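Local structure of protein insensitive (Drosophila melanogaster, 4IX7) at residues A30-L35 and C99-K104; T43-S48 and K104-Q109; H47-K52 and A94-C99. The protein represses transcription of neural-development genes and acts as a corepressor for Suppressor of Hairless, its BEN domain binding a palindromic DNA site. One frame throughout, in Å; residues are numbered along the deposited sequence.

From the N terminus, helix 27-38 supplies the first segment, 30-35, and contact 1 closes a loop of 63 intervening residues when it meets 99-104. Helix 41-46 follows, and its end, running into strand 47-48, joins residues 104-109 in contact 2. The strand and the turn after it give contact 3, which closes on 94-99. Thus contact 3 nests inside the loop of contact 1, contacts 1 and 2 cross, and contacts 2 and 3 start from overlapping residues, His-47 and Ser-48. All three end on helix 88-112, with centres 9 to 11 Å apart, tying two helices and one turn to the long DNA-contacting helix of the BEN domain.

Contact 1. Residues A30-L35 and C99-K104; sequences ATRKLL and CADENK. With nucleotides of chain B; nucleotides of chain A.
With CG anti to its carbonyl carbon (chi1 -69°) and the chain extended from CG to NE, Arg-32, in the conformer described here, reaches from helix 27-38 to Asp-101 of helix 88-112, whose side chain it crosses at about a right angle. The pair is a buried salt bridge in the DNA interface of the BEN domain. Its grip is end-on but converges on one oxygen: Asp-101 OD2 meets Arg-32 NH1, at 2.6 Å, nearly along its C-O axis and receives Arg-32 NH2, at 2.8 Å, on its anti lone pair. OD2 sits in the guanidinium plane, and the carboxylate, tilted by 20°, is nearly coplanar with it. The other oxygen reads a base: N4 of DC4 of chain B donates to Asp-101 OD1 at 2.9 Å, almost straight at 176°. Arg-32 thus backs the base-reading aspartate, its charge probably favouring the ionised carboxylate, while itself holding the DNA backbone through NE, which binds OP2 of DC4 of chain B (3.0 Å). Three residues after Asp-101, Lys-104 NZ donates to O6 of DG10 of chain A at 2.7 Å. The methyl C7 of DT3 of chain B packs 3.3 Å from Asp-101 CG.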
loop_
_atom_site.group_PDB
_atom_site.type_symbol
_atom_site.label_atom_id
_atom_site.label_comp_id
_atom_site.label_asym_id
_atom_site.label_seq_id
_atom_site.Cartn_x
_atom_site.Cartn_y
_atom_site.Cartn_z
ATOM N N ALA C 30 12.241 -2.481 10.547
ATOM C CA ALA C 30 13.259 -1.458 10.784
ATOM C C ALA C 30 12.591 -0.107 11.045
ATOM O O ALA C 30 12.961 0.624 11.971
ATOM C CB ALA C 30 14.212 -1.368 9.600
ATOM N N THR C 31 11.585 0.193 10.230
ATOM C CA THR C 31 10.836 1.439 10.335
ATOM C C THR C 31 10.119 1.519 11.683
ATOM O O THR C 31 10.182 2.537 12.375
ATOM C CB THR C 31 9.844 1.552 9.171
ATOM O OG1 THR C 31 10.581 1.516 7.946
ATOM C CG2 THR C 31 9.076 2.867 9.226
ATOM N N ARG C 32 9.459 0.436 12.075
ATOM C CA ARG C 32 8.753 0.407 13.353
ATOM C C ARG C 32 9.700 0.663 14.516
ATOM O O ARG C 32 9.380 1.417 15.435
ATOM C CB ARG C 32 8.027 -0.931 13.550
ATOM C CG ARG C 32 6.843 -1.132 12.623
ATOM C CD ARG C 32 6.256 -2.536 12.758
ATOM N NE ARG C 32 5.064 -2.666 11.930
ATOM C CZ ARG C 32 3.830 -2.414 12.354
ATOM N NH1 ARG C 32 2.805 -2.540 11.521
ATOM N NH2 ARG C 32 3.617 -2.044 13.610
ATOM N N LYS C 33 10.876 0.036 14.478
ATOM C CA LYS C 33 11.819 0.205 15.580
ATOM C C LYS C 33 12.287 1.646 15.691
ATOM O O LYS C 33 12.354 2.201 16.790
ATOM C CB LYS C 33 13.020 -0.733 15.446
ATOM C CG LYS C 33 13.992 -0.656 16.622
ATOM C CD LYS C 33 13.288 -0.934 17.951
ATOM C CE LYS C 33 14.293 -1.247 19.057
ATOM N NZ LYS C 33 13.647 -1.527 20.375
ATOM N N LEU C 34 12.607 2.258 14.555
ATOM C CA LEU C 34 13.030 3.655 14.582
ATOM C C LEU C 34 11.899 4.521 15.126
ATOM O O LEU C 34 12.134 5.408 15.943
ATOM C CB LEU C 34 13.457 4.127 13.188
ATOM C CG LEU C 34 14.744 3.497 12.640
ATOM C CD1 LEU C 34 14.926 3.832 11.167
ATOM C CD2 LEU C 34 15.938 3.991 13.446
ATOM N N LEU C 35 10.673 4.273 14.672
ATOM C CA LEU C 35 9.535 5.071 15.128
ATOM C C LEU C 35 9.333 5.052 16.637
ATOM O O LEU C 35 9.112 6.100 17.237
ATOM C CB LEU C 35 8.245 4.624 14.443
ATOM C CG LEU C 35 8.071 5.039 12.982
ATOM C CD1 LEU C 35 6.887 4.282 12.405
ATOM C CD2 LEU C 35 7.884 6.554 12.804
ATOM N N CYS C 99 1.422 3.920 12.838
ATOM C CA CYS C 99 0.577 4.939 13.466
ATOM C C CYS C 99 -0.822 4.389 13.720
ATOM O O CYS C 99 -1.399 4.612 14.778
ATOM C CB CYS C 99 0.484 6.192 12.590
ATOM S SG CYS C 99 2.004 7.155 12.588
ATOM N N ALA C 100 -1.366 3.668 12.747
ATOM C CA ALA C 100 -2.688 3.059 12.905
ATOM C C ALA C 100 -2.679 1.997 14.001
ATOM O O ALA C 100 -3.624 1.896 14.778
ATOM C CB ALA C 100 -3.157 2.469 11.583
ATOM N N ASP C 101 -1.596 1.227 14.078
ATOM C CA ASP C 101 -1.451 0.204 15.118
ATOM C C ASP C 101 -1.432 0.828 16.524
ATOM O O ASP C 101 -2.080 0.328 17.455
ATOM C CB ASP C 101 -0.174 -0.617 14.900
ATOM C CG ASP C 101 -0.232 -1.498 13.653
ATOM O OD1 ASP C 101 -1.340 -1.775 13.146
ATOM O OD2 ASP C 101 0.842 -1.948 13.193
ATOM N N GLU C 102 -0.707 1.931 16.673
ATOM C CA GLU C 102 -0.611 2.599 17.972
ATOM C C GLU C 102 -1.924 3.264 18.350
ATOM O O GLU C 102 -2.296 3.313 19.523
ATOM C CB GLU C 102 0.539 3.605 17.987
ATOM C CG GLU C 102 1.908 2.952 17.905
ATOM C CD GLU C 102 2.263 2.120 19.137
ATOM O OE1 GLU C 102 1.605 2.247 20.202
ATOM O OE2 GLU C 102 3.223 1.328 19.046
ATOM N N ASN C 103 -2.633 3.774 17.353
ATOM C CA ASN C 103 -3.949 4.342 17.596
ATOM C C ASN C 103 -4.900 3.282 18.142
ATOM O O ASN C 103 -5.676 3.559 19.050
ATOM C CB ASN C 103 -4.508 4.962 16.320
ATOM C CG ASN C 103 -5.873 5.577 16.520
ATOM O OD1 ASN C 103 -6.894 4.923 16.312
ATOM N ND2 ASN C 103 -5.900 6.846 16.922
ATOM N N LYS C 104 -4.837 2.074 17.594
ATOM C CA LYS C 104 -5.714 0.997 18.052
ATOM C C LYS C 104 -5.435 0.673 19.503
ATOM O O LYS C 104 -6.349 0.452 20.308
ATOM C CB LYS C 104 -5.529 -0.249 17.195
ATOM C CG LYS C 104 -6.215 -0.157 15.851
ATOM C CD LYS C 104 -5.688 -1.208 14.899
ATOM C CE LYS C 104 -6.391 -1.093 13.562
ATOM N NZ LYS C 104 -5.844 -2.069 12.583
ATOM P P DT B 3 5.661 -4.811 16.264
ATOM O OP1 DT B 3 7.122 -5.053 16.279
ATOM O OP2 DT B 3 5.096 -3.456 16.316
ATOM O "O5'" DT B 3 5.071 -5.501 14.940
ATOM C "C5'" DT B 3 5.498 -6.804 14.648
ATOM C "C4'" DT B 3 4.748 -7.285 13.428
ATOM O "O4'" DT B 3 3.353 -7.444 13.782
ATOM C "C3'" DT B 3 4.776 -6.331 12.238
ATOM O "O3'" DT B 3 5.375 -7.026 11.136
ATOM C "C2'" DT B 3 3.310 -5.967 12.018
ATOM C "C1'" DT B 3 2.579 -7.144 12.631
ATOM N N1 DT B 3 1.204 -6.870 13.105
ATOM C C2 DT B 3 0.191 -7.740 12.736
ATOM O O2 DT B 3 0.372 -8.711 12.012
ATOM N N3 DT B 3 -1.044 -7.417 13.237
ATOM C C4 DT B 3 -1.351 -6.366 14.078
ATOM O O4 DT B 3 -2.496 -6.171 14.475
ATOM C C5 DT B 3 -0.248 -5.510 14.433
ATOM C C7 DT B 3 -0.466 -4.329 15.330
ATOM C C6 DT B 3 0.964 -5.805 13.953
ATOM P P DC B 4 5.597 -6.288 9.732
ATOM O OP1 DC B 4 6.737 -6.940 9.045
ATOM O OP2 DC B 4 5.595 -4.827 9.970
ATOM O "O5'" DC B 4 4.253 -6.594 8.944
ATOM C "C5'" DC B 4 3.940 -7.951 8.665
ATOM C "C4'" DC B 4 2.535 -8.015 8.111
ATOM O "O4'" DC B 4 1.604 -7.549 9.110
ATOM C "C3'" DC B 4 2.286 -7.095 6.919
ATOM O "O3'" DC B 4 2.280 -7.947 5.787
ATOM C "C2'" DC B 4 0.922 -6.450 7.183
ATOM C "C1'" DC B 4 0.429 -7.176 8.421
ATOM N N1 DC B 4 -0.345 -6.331 9.369
ATOM C C2 DC B 4 -1.693 -6.619 9.602
ATOM O O2 DC B 4 -2.202 -7.571 9.006
ATOM N N3 DC B 4 -2.392 -5.846 10.463
ATOM C C4 DC B 4 -1.795 -4.818 11.084
ATOM N N4 DC B 4 -2.525 -4.075 11.934
ATOM C C5 DC B 4 -0.422 -4.498 10.842
ATOM C C6 DC B 4 0.259 -5.272 9.987
ATOM P P DG A 10 -13.369 -1.409 13.402
ATOM O OP1 DG A 10 -14.756 -1.315 13.933
ATOM O OP2 DG A 10 -12.236 -1.080 14.290
ATOM O "O5'" DG A 10 -13.132 -2.868 12.842
ATOM C "C5'" DG A 10 -14.090 -3.408 11.952
ATOM C "C4'" DG A 10 -13.763 -4.860 11.683
ATOM O "O4'" DG A 10 -12.497 -4.989 10.977
ATOM C "C3'" DG A 10 -13.616 -5.731 12.922
ATOM O "O3'" DG A 10 -14.113 -7.002 12.544
ATOM C "C2'" DG A 10 -12.109 -5.735 13.180
ATOM C "C1'" DG A 10 -11.522 -5.628 11.782
ATOM N N9 DG A 10 -10.348 -4.770 11.642
ATOM C C8 DG A 10 -10.020 -3.651 12.368
ATOM N N7 DG A 10 -8.918 -3.074 11.962
ATOM C C5 DG A 10 -8.511 -3.842 10.876
ATOM C C6 DG A 10 -7.383 -3.718 10.029
ATOM O O6 DG A 10 -6.492 -2.852 10.072
ATOM N N1 DG A 10 -7.333 -4.707 9.059
ATOM C C2 DG A 10 -8.258 -5.713 8.914
ATOM N N2 DG A 10 -8.047 -6.592 7.922
ATOM N N3 DG A 10 -9.320 -5.848 9.704
ATOM C C4 DG A 10 -9.386 -4.883 10.655
#

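Contact 2. Residues T43-S48 and K104-Q109; sequences TLATHS and KMMKIQ. With nucleotides of chain A.
The C-terminal end of helix 41-46 is packed here against the later turns of helix 88-112, the long last helix of the BEN domain, and the main pairs are Ala-45 and Thr-46 with Met-106, a selenomethionine. Backbones come nearest at Ala-45 and Met-106, whose CA atoms are 6.4 Å apart. Both CB atoms point into the interface, and Ala-45 CB touches Met-106 CB at 3.8 Å. Beyond CB, Met-106 runs out with CG anti to the backbone N (chi1 170°) and bends only at chi3 (73°), which folds the methyl back over the helix end: Met-106 CE lies 3.8 Å from Ala-45 O. Its selenium meets the methyl branch of Thr-46, SE to CG2 at 3.7 Å, the two side chains crossing at about a right angle. The other branch of Thr-46 faces polar partners. Its OG1 is bonded to the carbonyl of Glu-42, and His-47 ND1 donates to Thr-46 OG1 at 3.0 Å, close to the imidazole plane. An alanine here would strip the methyl from beside the selenium and the hydroxyl from Glu-42 and His-47, which would probably leave the Glu-42 carbonyl without this partner and the end of Met-106 and the imidazole freer to turn. Ala-45 O is also bonded by Asn-103 ND2, adding a polar tie between the helices. Lys-104, whose CB points away from this interface, lays its CE 3.8 Å from the thymine methyl C7 of DT9 of chain A, and Lys-107 NZ is 2.9 Å from OP2 of that nucleotide. One side of the helix thus leans on helix 41-46 while another meets bases and backbone, as expected of a DNA-reading helix in the BEN fold.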
loop_
_atom_site.group_PDB
_atom_site.type_symbol
_atom_site.label_atom_id
_atom_site.label_comp_id
_atom_site.label_asym_id
_atom_site.label_seq_id
_atom_site.Cartn_x
_atom_site.Cartn_y
_atom_site.Cartn_z
ATOM N N THR C 43 2.255 9.995 20.699
ATOM C CA THR C 43 2.434 10.774 19.478
ATOM C C THR C 43 2.069 9.952 18.237
ATOM O O THR C 43 1.354 10.432 17.349
ATOM C CB THR C 43 3.885 11.283 19.360
ATOM O OG1 THR C 43 4.186 12.127 20.481
ATOM C CG2 THR C 43 4.065 12.074 18.093
ATOM N N LEU C 44 2.559 8.714 18.182
ATOM C CA LEU C 44 2.259 7.834 17.060
ATOM C C LEU C 44 0.765 7.552 16.966
ATOM O O LEU C 44 0.212 7.410 15.872
ATOM C CB LEU C 44 3.019 6.511 17.204
ATOM C CG LEU C 44 4.544 6.640 17.173
ATOM C CD1 LEU C 44 5.183 5.273 17.418
ATOM C CD2 LEU C 44 5.004 7.202 15.838
ATOM N N ALA C 45 0.113 7.471 18.123
ATOM C CA ALA C 45 -1.297 7.102 18.147
ATOM C C ALA C 45 -2.209 8.259 17.738
ATOM O O ALA C 45 -3.350 8.041 17.327
ATOM C CB ALA C 45 -1.675 6.605 19.517
ATOM N N THR C 46 -1.705 9.482 17.837
ATOM C CA THR C 46 -2.534 10.668 17.589
ATOM C C THR C 46 -2.139 11.464 16.356
ATOM O O THR C 46 -2.792 12.456 16.033
ATOM C CB THR C 46 -2.486 11.635 18.787
ATOM O OG1 THR C 46 -1.123 12.011 19.056
ATOM C CG2 THR C 46 -3.087 10.983 20.016
ATOM N N HIS C 47 -1.071 11.048 15.679
ATOM C CA HIS C 47 -0.579 11.743 14.495
ATOM C C HIS C 47 -0.624 10.817 13.291
ATOM O O HIS C 47 -0.840 9.612 13.432
ATOM C CB HIS C 47 0.856 12.231 14.711
ATOM C CG HIS C 47 0.961 13.389 15.654
ATOM N ND1 HIS C 47 0.537 13.331 16.968
ATOM C CD2 HIS C 47 1.434 14.645 15.468
ATOM C CE1 HIS C 47 0.756 14.500 17.548
ATOM N NE2 HIS C 47 1.297 15.314 16.662
ATOM N N SER C 48 -0.418 11.396 12.113
ATOM C CA SER C 48 -0.326 10.645 10.877
ATOM C C SER C 48 0.889 11.087 10.064
ATOM O O SER C 48 1.557 12.072 10.392
ATOM C CB SER C 48 -1.598 10.828 10.047
ATOM O OG SER C 48 -1.745 12.191 9.663
ATOM N N LYS C 104 -4.837 2.074 17.594
ATOM C CA LYS C 104 -5.714 0.997 18.052
ATOM C C LYS C 104 -5.435 0.673 19.503
ATOM O O LYS C 104 -6.349 0.452 20.308
ATOM C CB LYS C 104 -5.529 -0.249 17.195
ATOM C CG LYS C 104 -6.215 -0.157 15.851
ATOM C CD LYS C 104 -5.688 -1.208 14.899
ATOM C CE LYS C 104 -6.391 -1.093 13.562
ATOM N NZ LYS C 104 -5.844 -2.069 12.583
HETATM N N MSE C 105 -4.157 0.663 19.834
HETATM C CA MSE C 105 -3.760 0.394 21.204
HETATM C C MSE C 105 -4.198 1.505 22.168
HETATM O O MSE C 105 -4.637 1.217 23.284
HETATM C CB MSE C 105 -2.262 0.115 21.244
HETATM C CG MSE C 105 -1.929 -1.122 20.450
HETATM SE SE MSE C 105 -2.588 -2.664 21.428
HETATM C CE MSE C 105 -1.386 -2.255 22.904
HETATM N N MSE C 106 -4.123 2.763 21.731
HETATM C CA MSE C 106 -4.616 3.884 22.546
HETATM C C MSE C 106 -6.119 3.791 22.804
HETATM O O MSE C 106 -6.588 4.101 23.897
HETATM C CB MSE C 106 -4.286 5.238 21.900
HETATM C CG MSE C 106 -4.988 6.432 22.577
HETATM SE SE MSE C 106 -4.763 8.172 21.715
HETATM C CE MSE C 106 -5.904 7.907 20.166
ATOM N N LYS C 107 -6.875 3.365 21.795
ATOM C CA LYS C 107 -8.324 3.256 21.935
ATOM C C LYS C 107 -8.690 2.219 22.978
ATOM O O LYS C 107 -9.674 2.378 23.704
ATOM C CB LYS C 107 -8.976 2.905 20.600
ATOM C CG LYS C 107 -9.060 4.072 19.644
ATOM C CD LYS C 107 -9.969 3.738 18.477
ATOM C CE LYS C 107 -9.969 4.846 17.439
ATOM N NZ LYS C 107 -9.964 4.268 16.072
ATOM N N ILE C 108 -7.903 1.149 23.031
ATOM C CA ILE C 108 -8.078 0.111 24.035
ATOM C C ILE C 108 -7.849 0.657 25.439
ATOM O O ILE C 108 -8.653 0.430 26.345
ATOM C CB ILE C 108 -7.114 -1.075 23.775
ATOM C CG1 ILE C 108 -7.647 -1.930 22.627
ATOM C CG2 ILE C 108 -6.930 -1.921 25.034
ATOM C CD1 ILE C 108 -6.597 -2.802 21.981
ATOM N N GLN C 109 -6.756 1.387 25.615
ATOM C CA GLN C 109 -6.397 1.887 26.935
ATOM C C GLN C 109 -7.388 2.939 27.430
ATOM O O GLN C 109 -7.561 3.109 28.635
ATOM C CB GLN C 109 -4.951 2.398 26.949
ATOM C CG GLN C 109 -3.929 1.281 27.183
ATOM C CD GLN C 109 -2.756 1.312 26.216
ATOM O OE1 GLN C 109 -2.047 2.317 26.105
ATOM N NE2 GLN C 109 -2.540 0.202 25.516
ATOM P P DG A 10 -13.369 -1.409 13.402
ATOM O OP1 DG A 10 -14.756 -1.315 13.933
ATOM O OP2 DG A 10 -12.236 -1.080 14.290
ATOM O "O5'" DG A 10 -13.132 -2.868 12.842
ATOM C "C5'" DG A 10 -14.090 -3.408 11.952
ATOM C "C4'" DG A 10 -13.763 -4.860 11.683
ATOM O "O4'" DG A 10 -12.497 -4.989 10.977
ATOM C "C3'" DG A 10 -13.616 -5.731 12.922
ATOM O "O3'" DG A 10 -14.113 -7.002 12.544
ATOM C "C2'" DG A 10 -12.109 -5.735 13.180
ATOM C "C1'" DG A 10 -11.522 -5.628 11.782
ATOM N N9 DG A 10 -10.348 -4.770 11.642
ATOM C C8 DG A 10 -10.020 -3.651 12.368
ATOM N N7 DG A 10 -8.918 -3.074 11.962
ATOM C C5 DG A 10 -8.511 -3.842 10.876
ATOM C C6 DG A 10 -7.383 -3.718 10.029
ATOM O O6 DG A 10 -6.492 -2.852 10.072
ATOM N N1 DG A 10 -7.333 -4.707 9.059
ATOM C C2 DG A 10 -8.258 -5.713 8.914
ATOM N N2 DG A 10 -8.047 -6.592 7.922
ATOM N N3 DG A 10 -9.320 -5.848 9.704
ATOM C C4 DG A 10 -9.386 -4.883 10.655
ATOM P P DT A 9 -11.011 4.313 12.431
ATOM O OP1 DT A 9 -12.213 4.845 13.120
ATOM O OP2 DT A 9 -9.721 4.258 13.155
ATOM O "O5'" DT A 9 -11.327 2.838 11.909
ATOM C "C5'" DT A 9 -12.532 2.548 11.220
ATOM C "C4'" DT A 9 -12.448 1.144 10.655
ATOM O "O4'" DT A 9 -11.423 1.091 9.638
ATOM C "C3'" DT A 9 -12.057 0.093 11.681
ATOM O "O3'" DT A 9 -13.288 -0.479 12.096
ATOM C "C2'" DT A 9 -11.230 -0.914 10.883
ATOM C "C1'" DT A 9 -10.984 -0.244 9.535
ATOM N N1 DT A 9 -9.562 -0.192 9.133
ATOM C C2 DT A 9 -9.198 -0.751 7.924
ATOM O O2 DT A 9 -9.987 -1.300 7.177
ATOM N N3 DT A 9 -7.865 -0.651 7.614
ATOM C C4 DT A 9 -6.887 -0.060 8.386
ATOM O O4 DT A 9 -5.717 -0.008 8.019
ATOM C C5 DT A 9 -7.339 0.510 9.629
ATOM C C7 DT A 9 -6.368 1.189 10.548
ATOM C C6 DT A 9 -8.638 0.430 9.940
#

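Contact 3. Residues H47-K52 and A94-C99; sequences HSVTGK and AITTKC. With nucleotides of chain A.
OP1 of DA7 of chain A is gripped twice by Thr-50, while Thr-96, whose OG1 lies 3.6 Å from Val-49 CG2 across the contact, takes OP2 of the same phosphate. Thr-50 OG1 is 2.6 Å from OP1, and Thr-50 N donates to that oxygen at 2.8 Å. Thr-96 OG1 meets OP2 at 2.7 Å. The phosphate is therefore shared between the turn after strand 47-48 and helix 88-112. Thr-96 OG1 reaches it by lying anti to its own carbonyl carbon (chi1 -65°), where it also has a weak bond to Arg-92 O. The turn itself is shaped by hydroxyls. Ser-48 OG accepts from Gly-51 N at 2.8 Å, an ST motif, and Thr-50 OG1 accepts from Lys-52 N at 3.2 Å, an ST turn; the same Thr-50 hydroxyl thus both fixes the chain and binds DNA. Gly-51 has a positive phi of 74°, which suits glycine. Next to the phosphate, Val-49 supplies the apolar contact. Its CG2 abuts Ile-95 CG2 at 3.5 Å, tighter than usual for two methyls, and the Val-49 side chain crosses those of Ile-95 and Thr-96 at about a right angle. Further along the helix, the carbonyl oxygen of His-47 rests 3.8 Å from Cys-99 CB. Ser-48 makes backbone bonds with Arg-66 and Leu-68, pairing the short, weakly bonded strand 47-48 in parallel with 66-67. Leu-68 packs on His-47, Ile-95 and Cys-99, and Ile-95 also touches Thr-31, so this part of helix 88-112 lies between the strand pair and helix 27-38.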
loop_
_atom_site.group_PDB
_atom_site.type_symbol
_atom_site.label_atom_id
_atom_site.label_comp_id
_atom_site.label_asym_id
_atom_site.label_seq_id
_atom_site.Cartn_x
_atom_site.Cartn_y
_atom_site.Cartn_z
ATOM N N HIS C 47 -1.071 11.048 15.679
ATOM C CA HIS C 47 -0.579 11.743 14.495
ATOM C C HIS C 47 -0.624 10.817 13.291
ATOM O O HIS C 47 -0.840 9.612 13.432
ATOM C CB HIS C 47 0.856 12.231 14.711
ATOM C CG HIS C 47 0.961 13.389 15.654
ATOM N ND1 HIS C 47 0.537 13.331 16.968
ATOM C CD2 HIS C 47 1.434 14.645 15.468
ATOM C CE1 HIS C 47 0.756 14.500 17.548
ATOM N NE2 HIS C 47 1.297 15.314 16.662
ATOM N N SER C 48 -0.418 11.396 12.113
ATOM C CA SER C 48 -0.326 10.645 10.877
ATOM C C SER C 48 0.889 11.087 10.064
ATOM O O SER C 48 1.557 12.072 10.392
ATOM C CB SER C 48 -1.598 10.828 10.047
ATOM O OG SER C 48 -1.745 12.191 9.663
ATOM N N VAL C 49 1.163 10.376 8.975
ATOM C CA VAL C 49 2.279 10.746 8.118
ATOM C C VAL C 49 2.074 12.116 7.483
ATOM O O VAL C 49 2.999 12.933 7.455
ATOM C CB VAL C 49 2.512 9.691 7.015
ATOM C CG1 VAL C 49 3.551 10.174 6.013
ATOM C CG2 VAL C 49 2.947 8.382 7.647
ATOM N N THR C 50 0.860 12.373 6.998
ATOM C CA THR C 50 0.588 13.575 6.202
ATOM C C THR C 50 -0.214 14.667 6.903
ATOM O O THR C 50 -0.210 15.818 6.453
ATOM C CB THR C 50 -0.164 13.247 4.894
ATOM O OG1 THR C 50 -1.487 12.787 5.202
ATOM C CG2 THR C 50 0.584 12.193 4.083
ATOM N N GLY C 51 -0.920 14.314 7.973
ATOM C CA GLY C 51 -1.791 15.258 8.653
ATOM C C GLY C 51 -3.080 15.560 7.895
ATOM O O GLY C 51 -3.849 16.433 8.301
ATOM N N LYS C 52 -3.330 14.838 6.809
ATOM C CA LYS C 52 -4.540 15.062 6.021
ATOM C C LYS C 52 -5.616 14.076 6.441
ATOM O O LYS C 52 -5.310 12.962 6.847
ATOM C CB LYS C 52 -4.235 14.930 4.529
ATOM C CG LYS C 52 -3.253 15.983 4.033
ATOM C CD LYS C 52 -3.124 15.948 2.524
ATOM C CE LYS C 52 -2.615 17.276 1.992
ATOM N NZ LYS C 52 -2.936 17.425 0.544
ATOM N N ALA C 94 4.882 1.809 5.828
ATOM C CA ALA C 94 5.153 1.230 7.135
ATOM C C ALA C 94 4.840 2.206 8.267
ATOM O O ALA C 94 4.323 1.798 9.309
ATOM C CB ALA C 94 6.593 0.744 7.216
ATOM N N ILE C 95 5.145 3.491 8.073
ATOM C CA ILE C 95 4.827 4.495 9.085
ATOM C C ILE C 95 3.312 4.637 9.259
ATOM O O ILE C 95 2.805 4.665 10.389
ATOM C CB ILE C 95 5.438 5.867 8.742
ATOM C CG1 ILE C 95 6.954 5.743 8.572
ATOM C CG2 ILE C 95 5.120 6.857 9.856
ATOM C CD1 ILE C 95 7.622 7.005 8.023
ATOM N N THR C 96 2.582 4.696 8.146
ATOM C CA THR C 96 1.120 4.775 8.210
ATOM C C THR C 96 0.546 3.625 9.030
ATOM O O THR C 96 -0.323 3.817 9.886
ATOM C CB THR C 96 0.498 4.754 6.782
ATOM O OG1 THR C 96 0.898 5.931 6.057
ATOM C CG2 THR C 96 -1.016 4.668 6.850
ATOM N N THR C 97 1.047 2.426 8.775
ATOM C CA THR C 97 0.543 1.248 9.453
ATOM C C THR C 97 0.873 1.296 10.939
ATOM O O THR C 97 0.023 1.021 11.775
ATOM C CB THR C 97 1.124 -0.035 8.841
ATOM O OG1 THR C 97 0.891 -0.040 7.420
ATOM C CG2 THR C 97 0.451 -1.257 9.470
ATOM N N LYS C 98 2.099 1.681 11.270
ATOM C CA LYS C 98 2.499 1.734 12.671
ATOM C C LYS C 98 1.674 2.767 13.454
ATOM O O LYS C 98 1.281 2.520 14.606
ATOM C CB LYS C 98 3.998 2.020 12.794
ATOM C CG LYS C 98 4.499 2.182 14.233
ATOM C CD LYS C 98 4.108 0.982 15.094
ATOM C CE LYS C 98 4.882 0.965 16.396
ATOM N NZ LYS C 98 4.459 -0.150 17.312
ATOM N N CYS C 99 1.422 3.920 12.838
ATOM C CA CYS C 99 0.577 4.939 13.466
ATOM C C CYS C 99 -0.822 4.389 13.720
ATOM O O CYS C 99 -1.399 4.612 14.778
ATOM C CB CYS C 99 0.484 6.192 12.590
ATOM S SG CYS C 99 2.004 7.155 12.588
ATOM P P DA A 7 -1.619 9.186 5.860
ATOM O OP1 DA A 7 -1.149 10.470 6.432
ATOM O OP2 DA A 7 -0.916 7.915 6.154
ATOM O "O5'" DA A 7 -3.120 8.953 6.285
ATOM C "C5'" DA A 7 -4.012 10.056 6.209
ATOM C "C4'" DA A 7 -5.351 9.636 6.777
ATOM O "O4'" DA A 7 -6.019 8.790 5.799
ATOM C "C3'" DA A 7 -5.319 8.848 8.083
ATOM O "O3'" DA A 7 -6.489 9.185 8.836
ATOM C "C2'" DA A 7 -5.372 7.385 7.627
ATOM C "C1'" DA A 7 -6.198 7.493 6.343
ATOM N N9 DA A 7 -5.835 6.528 5.299
ATOM C C8 DA A 7 -4.573 6.120 4.940
ATOM N N7 DA A 7 -4.565 5.229 3.971
ATOM C C5 DA A 7 -5.912 5.049 3.663
ATOM C C6 DA A 7 -6.579 4.230 2.731
ATOM N N6 DA A 7 -5.949 3.403 1.873
ATOM N N1 DA A 7 -7.927 4.297 2.700
ATOM C C2 DA A 7 -8.571 5.115 3.550
ATOM N N3 DA A 7 -8.050 5.933 4.472
ATOM C C4 DA A 7 -6.705 5.836 4.488
ATOM P P DA A 6 1.609 7.963 -0.282
ATOM O OP1 DA A 6 2.731 8.815 0.137
ATOM O OP2 DA A 6 1.761 6.498 -0.437
ATOM O "O5'" DA A 6 0.395 8.162 0.736
ATOM C "C5'" DA A 6 0.058 9.481 1.105
ATOM C "C4'" DA A 6 -1.108 9.445 2.076
ATOM O "O4'" DA A 6 -2.250 8.835 1.419
ATOM C "C3'" DA A 6 -0.904 8.654 3.368
ATOM O "O3'" DA A 6 -1.732 9.373 4.260
ATOM C "C2'" DA A 6 -1.474 7.281 2.990
ATOM C "C1'" DA A 6 -2.677 7.696 2.142
ATOM N N9 DA A 6 -3.148 6.739 1.147
ATOM C C8 DA A 6 -2.432 5.857 0.379
ATOM N N7 DA A 6 -3.184 5.161 -0.446
ATOM C C5 DA A 6 -4.470 5.640 -0.233
ATOM C C6 DA A 6 -5.727 5.315 -0.786
ATOM N N6 DA A 6 -5.892 4.394 -1.738
ATOM N N1 DA A 6 -6.808 5.994 -0.317
ATOM C C2 DA A 6 -6.625 6.912 0.635
ATOM N N3 DA A 6 -5.497 7.299 1.224
ATOM C C4 DA A 6 -4.454 6.610 0.749
#